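Local coordinates for phage-related protein (Bacillus cereus, PDB 4JG2), which is of unknown function but probably binds single-stranded DNA, like the related protein of Enterobacter phage Enc34, at residues G60-K72 / Y122-P136. Sequence-based numbering, arbitrary orientation.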
ATOM      1  N   GLY A  60      -5.897   4.424 -15.715  1.00 22.97           N
ATOM      2  CA  GLY A  60      -6.650   3.486 -14.878  1.00 21.11           C
ATOM      3  C   GLY A  60      -7.803   4.201 -14.197  1.00 17.10           C
ATOM      4  O   GLY A  60      -7.917   5.434 -14.212  1.00 20.25           O
ATOM      5  N   ALA A  61      -8.711   3.431 -13.599  1.00 16.14           N
ATOM      6  CA  ALA A  61      -9.859   4.023 -12.908  1.00 14.93           C
ATOM      7  C   ALA A  61      -9.407   4.869 -11.743  1.00 11.19           C
ATOM      8  O   ALA A  61      -8.417   4.530 -11.072  1.00 13.11           O
ATOM      9  CB  ALA A  61     -10.787   2.937 -12.428  1.00 17.21           C
ATOM     10  N   GLU A  62     -10.080   5.986 -11.515  1.00 11.76           N
ATOM     11  CA  GLU A  62      -9.654   6.912 -10.447  1.00 10.76           C
ATOM     12  C   GLU A  62      -9.774   6.231  -9.085  1.00  9.60           C
ATOM     13  O   GLU A  62     -10.788   5.671  -8.735  1.00 10.12           O
ATOM     14  CB  GLU A  62     -10.555   8.126 -10.514  1.00 15.52           C
ATOM     15  CG  GLU A  62     -10.200   9.251  -9.643  1.00 18.18           C
ATOM     16  CD  GLU A  62     -11.073  10.457  -9.949  1.00 25.07           C
ATOM     17  OE1 GLU A  62     -12.056  10.695  -9.196  1.00 24.43           O
ATOM     18  OE2 GLU A  62     -10.856  11.100 -11.016  1.00 25.01           O
ATOM     19  N   LYS A  63      -8.673   6.272  -8.343  1.00  8.47           N
ATOM     20  CA  LYS A  63      -8.552   5.611  -7.052  1.00  8.28           C
ATOM     21  C   LYS A  63      -7.611   6.413  -6.138  1.00  6.91           C
ATOM     22  O   LYS A  63      -6.760   7.174  -6.594  1.00  8.23           O
ATOM     23  CB  LYS A  63      -7.940   4.178  -7.208  1.00  8.98           C
ATOM     24  CG  LYS A  63      -8.919   3.169  -7.792  1.00  9.80           C
ATOM     25  CD  LYS A  63      -8.392   1.754  -7.819  1.00 10.89           C
ATOM     26  CE  LYS A  63      -7.250   1.566  -8.754  1.00 12.08           C
ATOM     27  NZ  LYS A  63      -7.595   1.773 -10.162  1.00 13.65           N
ATOM     28  N   TYR A  64      -7.845   6.233  -4.854  1.00  6.71           N
ATOM     29  CA  TYR A  64      -6.881   6.644  -3.834  1.00  6.50           C
ATOM     30  C   TYR A  64      -5.720   5.656  -3.890  1.00  6.62           C
ATOM     31  O   TYR A  64      -5.941   4.437  -4.067  1.00  7.16           O
ATOM     32  CB  TYR A  64      -7.521   6.693  -2.461  1.00  7.13           C
ATOM     33  CG  TYR A  64      -8.675   7.676  -2.371  1.00  7.13           C
ATOM     34  CD1 TYR A  64      -9.970   7.350  -2.729  1.00  8.12           C
ATOM     35  CD2 TYR A  64      -8.438   8.963  -1.913  1.00  8.12           C
ATOM     36  CE1 TYR A  64     -10.963   8.293  -2.713  1.00  9.29           C
ATOM     37  CE2 TYR A  64      -9.419   9.907  -1.826  1.00  9.74           C
ATOM     38  CZ  TYR A  64     -10.688   9.562  -2.229  1.00 10.08           C
ATOM     39  OH  TYR A  64     -11.702  10.510  -2.158  1.00 13.05           O
ATOM     40  N   SER A  65      -4.499   6.130  -3.736  1.00  6.64           N
ATOM     41  CA  SER A  65      -3.369   5.249  -3.868  1.00  6.62           C
ATOM     42  C   SER A  65      -2.157   5.848  -3.205  1.00  6.45           C
ATOM     43  O   SER A  65      -2.043   7.038  -2.971  1.00  8.16           O
ATOM     44  CB  SER A  65      -3.070   5.000  -5.351  1.00  8.48           C
ATOM     45  OG  SER A  65      -2.703   6.212  -6.050  1.00  9.85           O
ATOM     46  N   VAL A  66      -1.170   4.964  -2.927  1.00  6.77           N
ATOM     47  CA  VAL A  66       0.139   5.364  -2.431  1.00  7.17           C
ATOM     48  C   VAL A  66       1.079   4.191  -2.687  1.00  6.84           C
ATOM     49  O   VAL A  66       0.665   3.055  -2.633  1.00  8.19           O
ATOM     50  CB  VAL A  66       0.102   5.704  -0.917  1.00  8.49           C
ATOM     51  CG1 VAL A  66      -0.472   4.609  -0.085  1.00 11.17           C
ATOM     52  CG2 VAL A  66       1.422   6.220  -0.402  1.00  8.98           C
ATOM     53  N   SER A  67       2.339   4.542  -2.973  0.50  6.82           N
ATOM     54  CA  SER A  67       3.439   3.586  -3.036  0.50  7.23           C
ATOM     55  C   SER A  67       4.093   3.583  -1.648  0.50  6.71           C
ATOM     56  O   SER A  67       4.680   4.582  -1.238  0.50  9.80           O
ATOM     57  CB  SER A  67       4.412   3.934  -4.156  0.50  8.19           C
ATOM     58  OG  SER A  67       3.797   3.727  -5.426  0.50  7.62           O
ATOM     59  N   VAL A  68       3.951   2.464  -0.932  1.00  7.53           N
ATOM     60  CA  VAL A  68       4.403   2.374   0.415  1.00  7.28           C
ATOM     61  C   VAL A  68       5.818   1.789   0.417  1.00  7.22           C
ATOM     62  O   VAL A  68       6.036   0.652  -0.057  1.00  8.73           O
ATOM     63  CB  VAL A  68       3.404   1.404   1.093  1.00 11.76           C
ATOM     64  CG1 VAL A  68       3.701   1.210   2.532  1.00 11.73           C
ATOM     65  CG2 VAL A  68       1.936   1.868   0.905  1.00 13.45           C
ATOM     66  N   LEU A  69       6.775   2.554   0.943  1.00  6.95           N
ATOM     67  CA  LEU A  69       8.176   2.181   0.983  1.00  7.09           C
ATOM     68  C   LEU A  69       8.503   1.553   2.311  1.00  7.88           C
ATOM     69  O   LEU A  69       8.406   2.219   3.356  1.00  8.35           O
ATOM     70  CB  LEU A  69       9.047   3.404   0.714  1.00  8.68           C
ATOM     71  CG  LEU A  69       8.814   4.166  -0.564  1.00  9.94           C
ATOM     72  CD1 LEU A  69       9.765   5.337  -0.679  1.00 11.09           C
ATOM     73  CD2 LEU A  69       8.737   3.395  -1.817  1.00 17.12           C
ATOM     74  N   ILE A  70       8.898   0.292   2.287  1.00  7.60           N
ATOM     75  CA  ILE A  70       9.176  -0.506   3.480  1.00  7.83           C
ATOM     76  C   ILE A  70      10.667  -0.796   3.557  1.00  7.53           C
ATOM     77  O   ILE A  70      11.214  -1.453   2.676  1.00  8.09           O
ATOM     78  CB  ILE A  70       8.401  -1.835   3.357  1.00  9.18           C
ATOM     79  CG1 ILE A  70       6.878  -1.545   3.260  1.00 11.91           C
ATOM     80  CG2 ILE A  70       8.691  -2.779   4.535  1.00 10.72           C
ATOM     81  CD1 ILE A  70       6.078  -2.511   2.505  1.00 17.13           C
ATOM     82  N   PRO A  71      11.339  -0.237   4.569  1.00  7.95           N
ATOM     83  CA  PRO A  71      12.773  -0.489   4.604  1.00  8.29           C
ATOM     84  C   PRO A  71      13.078  -1.981   4.636  1.00  8.56           C
ATOM     85  O   PRO A  71      12.399  -2.714   5.345  1.00  9.93           O
ATOM     86  CB  PRO A  71      13.234   0.253   5.869  1.00 12.17           C
ATOM     87  CG  PRO A  71      12.086   0.881   6.445  1.00 14.64           C
ATOM     88  CD  PRO A  71      10.871   0.619   5.672  1.00  9.23           C
ATOM     89  N   LYS A  72      14.187  -2.390   3.996  1.00  8.92           N
ATOM     90  CA  LYS A  72      14.573  -3.787   4.029  1.00  9.98           C
ATOM     91  C   LYS A  72      14.984  -4.258   5.411  1.00 10.36           C
ATOM     92  O   LYS A  72      15.042  -5.442   5.649  1.00 12.18           O
ATOM     93  CB  LYS A  72      15.651  -4.030   2.969  1.00 10.19           C
ATOM     94  CG  LYS A  72      15.061  -3.986   1.567  1.00 10.91           C
ATOM     95  CD  LYS A  72      16.042  -4.390   0.475  1.00 11.99           C
ATOM     96  CE  LYS A  72      15.374  -4.448  -0.901  1.00 11.48           C
ATOM     97  NZ  LYS A  72      16.281  -4.896  -1.972  1.00 12.49           N
ATOM     98  N   TYR A 122      13.795   4.863  -3.150  1.00  9.11           N
ATOM     99  CA  TYR A 122      13.464   3.461  -3.200  1.00  8.81           C
ATOM    100  C   TYR A 122      14.662   2.552  -2.823  1.00  9.09           C
ATOM    101  O   TYR A 122      14.455   1.369  -2.578  1.00  9.36           O
ATOM    102  CB  TYR A 122      12.905   3.089  -4.570  1.00  8.90           C
ATOM    103  CG  TYR A 122      11.465   3.504  -4.819  1.00  8.14           C
ATOM    104  CD1 TYR A 122      11.079   4.830  -4.888  1.00  9.31           C
ATOM    105  CD2 TYR A 122      10.465   2.554  -5.025  1.00 10.79           C
ATOM    106  CE1 TYR A 122       9.763   5.193  -5.085  1.00  9.27           C
ATOM    107  CE2 TYR A 122       9.144   2.930  -5.241  1.00  9.32           C
ATOM    108  CZ  TYR A 122       8.814   4.231  -5.279  1.00  9.27           C
ATOM    109  OH  TYR A 122       7.488   4.594  -5.507  1.00 11.13           O
ATOM    110  N   LYS A 123      15.879   3.087  -2.885  1.00  9.82           N
ATOM    111  CA  LYS A 123      17.056   2.266  -2.518  1.00  9.69           C
ATOM    112  C   LYS A 123      16.887   1.766  -1.081  1.00  9.29           C
ATOM    113  O   LYS A 123      16.451   2.528  -0.197  1.00 11.04           O
ATOM    114  CB  LYS A 123      18.351   3.029  -2.707  1.00 13.35           C
ATOM    115  CG  LYS A 123      18.607   3.477  -4.141  1.00 14.69           C
ATOM    116  CD  LYS A 123      18.571   2.339  -5.194  1.00 22.35           C
ATOM    117  CE  LYS A 123      18.872   2.802  -6.658  1.00 29.30           C
ATOM    118  NZ  LYS A 123      18.492   1.711  -7.622  1.00 34.58           N
ATOM    119  N   GLY A 124      17.251   0.494  -0.838  1.00 10.00           N
ATOM    120  CA  GLY A 124      17.127  -0.050   0.466  1.00  9.65           C
ATOM    121  C   GLY A 124      15.709  -0.309   0.943  1.00  9.12           C
ATOM    122  O   GLY A 124      15.529  -0.575   2.138  1.00  9.28           O
ATOM    123  N   HIS A 125      14.748  -0.310   0.040  1.00  7.62           N
ATOM    124  CA  HIS A 125      13.358  -0.545   0.352  1.00  7.59           C
ATOM    125  C   HIS A 125      12.714  -1.533  -0.572  1.00  7.16           C
ATOM    126  O   HIS A 125      13.065  -1.631  -1.753  1.00  8.16           O
ATOM    127  CB  HIS A 125      12.557   0.787   0.231  1.00  7.91           C
ATOM    128  CG  HIS A 125      12.886   1.797   1.291  1.00  8.55           C
ATOM    129  ND1 HIS A 125      14.050   2.504   1.311  1.00  9.85           N
ATOM    130  CD2 HIS A 125      12.203   2.206   2.390  1.00  8.64           C
ATOM    131  CE1 HIS A 125      14.072   3.284   2.369  1.00 10.82           C
ATOM    132  NE2 HIS A 125      12.960   3.135   3.034  1.00 10.66           N
ATOM    133  N   TYR A 126      11.751  -2.250  -0.018  1.00  7.29           N
ATOM    134  CA  TYR A 126      10.711  -2.892  -0.807  1.00  7.12           C
ATOM    135  C   TYR A 126       9.596  -1.826  -0.969  1.00  7.34           C
ATOM    136  O   TYR A 126       9.548  -0.825  -0.233  1.00  8.16           O
ATOM    137  CB  TYR A 126      10.127  -4.109  -0.123  1.00  7.77           C
ATOM    138  CG  TYR A 126      11.104  -5.291  -0.044  1.00  9.15           C
ATOM    139  CD1 TYR A 126      11.350  -6.066  -1.174  1.00 11.04           C
ATOM    140  CD2 TYR A 126      11.713  -5.652   1.132  1.00 10.79           C
ATOM    141  CE1 TYR A 126      12.179  -7.154  -1.159  1.00 13.02           C
ATOM    142  CE2 TYR A 126      12.564  -6.738   1.199  1.00 12.78           C
ATOM    143  CZ  TYR A 126      12.806  -7.479   0.040  1.00 15.65           C
ATOM    144  OH  TYR A 126      13.646  -8.575   0.094  1.00 21.15           O
ATOM    145  N   PHE A 127       8.666  -2.063  -1.879  1.00  7.71           N
ATOM    146  CA  PHE A 127       7.528  -1.195  -2.019  1.00  7.90           C
ATOM    147  C   PHE A 127       6.310  -1.983  -2.383  1.00  7.79           C
ATOM    148  O   PHE A 127       6.369  -3.027  -3.063  1.00  8.05           O
ATOM    149  CB  PHE A 127       7.778  -0.029  -3.041  1.00 10.07           C
ATOM    150  CG  PHE A 127       7.966  -0.402  -4.471  1.00  9.09           C
ATOM    151  CD1 PHE A 127       6.931  -0.315  -5.409  1.00 11.10           C
ATOM    152  CD2 PHE A 127       9.210  -0.820  -4.917  1.00  9.30           C
ATOM    153  CE1 PHE A 127       7.172  -0.561  -6.725  1.00 12.23           C
ATOM    154  CE2 PHE A 127       9.416  -1.071  -6.271  1.00  9.99           C
ATOM    155  CZ  PHE A 127       8.390  -0.959  -7.188  1.00 11.15           C
ATOM    156  N   VAL A 128       5.147  -1.437  -2.010  0.50  7.47           N
ATOM    157  CA  VAL A 128       3.861  -2.010  -2.393  0.50  8.36           C
ATOM    158  C   VAL A 128       3.037  -0.822  -2.937  0.50  6.91           C
ATOM    159  O   VAL A 128       3.137   0.295  -2.422  0.50  7.84           O
ATOM    160  CB  VAL A 128       3.149  -2.710  -1.214  0.50 12.96           C
ATOM    161  CG1 VAL A 128       4.118  -3.599  -0.440  0.50 10.76           C
ATOM    162  CG2 VAL A 128       2.528  -1.747  -0.256  0.50 15.12           C
ATOM    163  N   ASN A 129       2.335  -1.081  -4.036  1.00  7.22           N
ATOM    164  CA  ASN A 129       1.413  -0.148  -4.640  1.00  7.45           C
ATOM    165  C   ASN A 129       0.015  -0.474  -4.082  1.00  9.01           C
ATOM    166  O   ASN A 129      -0.582  -1.472  -4.514  1.00 13.79           O
ATOM    167  CB  ASN A 129       1.472  -0.194  -6.131  1.00  9.44           C
ATOM    168  CG  ASN A 129       2.807   0.271  -6.681  1.00 12.05           C
ATOM    169  OD1 ASN A 129       3.503   1.096  -6.096  1.00 17.17           O
ATOM    170  ND2 ASN A 129       3.169  -0.303  -7.785  1.00 19.22           N
ATOM    171  N   ALA A 130      -0.480   0.310  -3.167  1.00  7.31           N
ATOM    172  CA  ALA A 130      -1.756   0.099  -2.534  1.00  7.52           C
ATOM    173  C   ALA A 130      -2.809   1.064  -3.105  1.00  6.58           C
ATOM    174  O   ALA A 130      -2.499   2.216  -3.383  1.00  8.20           O
ATOM    175  CB  ALA A 130      -1.679   0.277  -1.023  1.00  9.10           C
ATOM    176  N   ASN A 131      -4.040   0.604  -3.279  1.00  6.62           N
ATOM    177  CA  ASN A 131      -5.092   1.508  -3.814  1.00  5.89           C
ATOM    178  C   ASN A 131      -6.450   1.130  -3.274  1.00  6.04           C
ATOM    179  O   ASN A 131      -6.660   0.021  -2.701  1.00  7.44           O
ATOM    180  CB  ASN A 131      -5.006   1.569  -5.333  1.00  7.03           C
ATOM    181  CG  ASN A 131      -5.345   0.266  -6.028  1.00  8.12           C
ATOM    182  OD1 ASN A 131      -6.342  -0.375  -5.702  1.00  8.78           O
ATOM    183  ND2 ASN A 131      -4.498  -0.118  -6.970  1.00 12.44           N
ATOM    184  N   SER A 132      -7.401   2.028  -3.425  0.50  6.71           N
ATOM    185  CA  SER A 132      -8.784   1.808  -3.004  0.50  7.13           C
ATOM    186  C   SER A 132      -9.660   2.786  -3.771  0.50  6.03           C
ATOM    187  O   SER A 132      -9.220   3.845  -4.167  0.50  6.66           O
ATOM    188  CB  SER A 132      -8.930   2.177  -1.519  0.50  8.75           C
ATOM    189  OG  SER A 132     -10.259   2.045  -1.078  0.50 12.90           O
ATOM    190  N   LYS A 133     -10.925   2.424  -3.988  1.00  8.02           N
ATOM    191  CA  LYS A 133     -11.861   3.352  -4.593  1.00  9.09           C
ATOM    192  C   LYS A 133     -12.325   4.447  -3.613  1.00  8.71           C
ATOM    193  O   LYS A 133     -12.695   5.548  -4.039  1.00  9.84           O
ATOM    194  CB  LYS A 133     -13.075   2.599  -5.130  1.00  9.66           C
ATOM    195  CG  LYS A 133     -12.792   1.832  -6.420  1.00 10.36           C
ATOM    196  CD  LYS A 133     -12.781   2.802  -7.619  1.00 12.24           C
ATOM    197  CE  LYS A 133     -12.384   2.180  -8.923  1.00 14.13           C
ATOM    198  NZ  LYS A 133     -13.429   1.279  -9.494  1.00 13.08           N
ATOM    199  N   THR A 134     -12.401   4.083  -2.337  1.00  8.81           N
ATOM    200  CA  THR A 134     -12.921   4.928  -1.266  1.00 10.03           C
ATOM    201  C   THR A 134     -11.793   5.568  -0.461  1.00  8.69           C
ATOM    202  O   THR A 134     -10.681   5.029  -0.392  1.00  9.57           O
ATOM    203  CB  THR A 134     -13.878   4.155  -0.378  1.00 12.36           C
ATOM    204  OG1 THR A 134     -13.190   3.020   0.095  1.00 17.80           O
ATOM    205  CG2 THR A 134     -15.196   3.729  -1.116  1.00 12.87           C
ATOM    206  N   PRO A 135     -12.038   6.715   0.168  1.00  9.83           N
ATOM    207  CA  PRO A 135     -10.991   7.418   0.841  1.00 10.13           C
ATOM    208  C   PRO A 135     -10.476   6.785   2.130  1.00  8.78           C
ATOM    209  O   PRO A 135     -11.275   6.349   2.941  1.00 11.01           O
ATOM    210  CB  PRO A 135     -11.638   8.787   1.135  1.00 10.76           C
ATOM    211  CG  PRO A 135     -13.081   8.528   1.142  1.00 13.27           C
ATOM    212  CD  PRO A 135     -13.289   7.509   0.131  1.00 10.70           C
ATOM    213  N   PRO A 136      -9.145   6.796   2.327  1.00  7.86           N
ATOM    214  CA  PRO A 136      -8.638   6.342   3.615  1.00  7.82           C
ATOM    215  C   PRO A 136      -8.912   7.335   4.735  1.00  7.43           C
ATOM    216  O   PRO A 136      -9.071   8.538   4.460  1.00  8.45           O
ATOM    217  CB  PRO A 136      -7.106   6.294   3.375  1.00  9.42           C
ATOM    218  CG  PRO A 136      -6.884   7.281   2.275  1.00 11.91           C
ATOM    219  CD  PRO A 136      -8.076   7.177   1.381  1.00  8.51           C
TER
HETATM  220  O   HOH W   1     -11.916   6.912  -6.393  1.00 14.61           O
HETATM  221  O   HOH W   2       5.598   3.042  -7.331  1.00 34.43           O
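Strands 63-71 and 125-132 form the central antiparallel pair of a four-stranded sheet, flanked by strands 45-50 and 111-112. Paired backbone hydrogen bonds join Y64 with S132, V66 with A130, V68 with V128 and I70 with Y126, and K72 N extends the ladder to G124 O (2.9 Å), in the type II turn Y122-H125. On the sheet face carrying V66, V68 and I70, V128 in one of its two conformers turns CG2 to V68 CB and CG1 to I70 CD1; helix 75-96 covers I70, and L179 of strand 175-186 covers V66 and A130. On the other face the L69 methyl CD2 lies over the Y122 ring, 3.6 Å from its centroid, and also meets F127 CB. The Y122 hydroxyl is hydrogen-bonded to S47 OG of strand 45-50, and in one of the two S67 conformers a water bridges it to S67 OG. At one end, P135 CA sits squarely over the Y64 ring (3.6 Å to the centroid), with K133 O at the ring edge. At the other, K72 is stretched out straight (chi3 175°) across Y126, placing CE over the ring centre and NZ 5.0 Å from the centroid in a cation-pi contact. NZ also forms salt bridges with D112 and D114, so its charge is probably neutralised mainly by these carboxylates, with the aromatic face adding a weaker attraction where strand 111-112 joins the sheet.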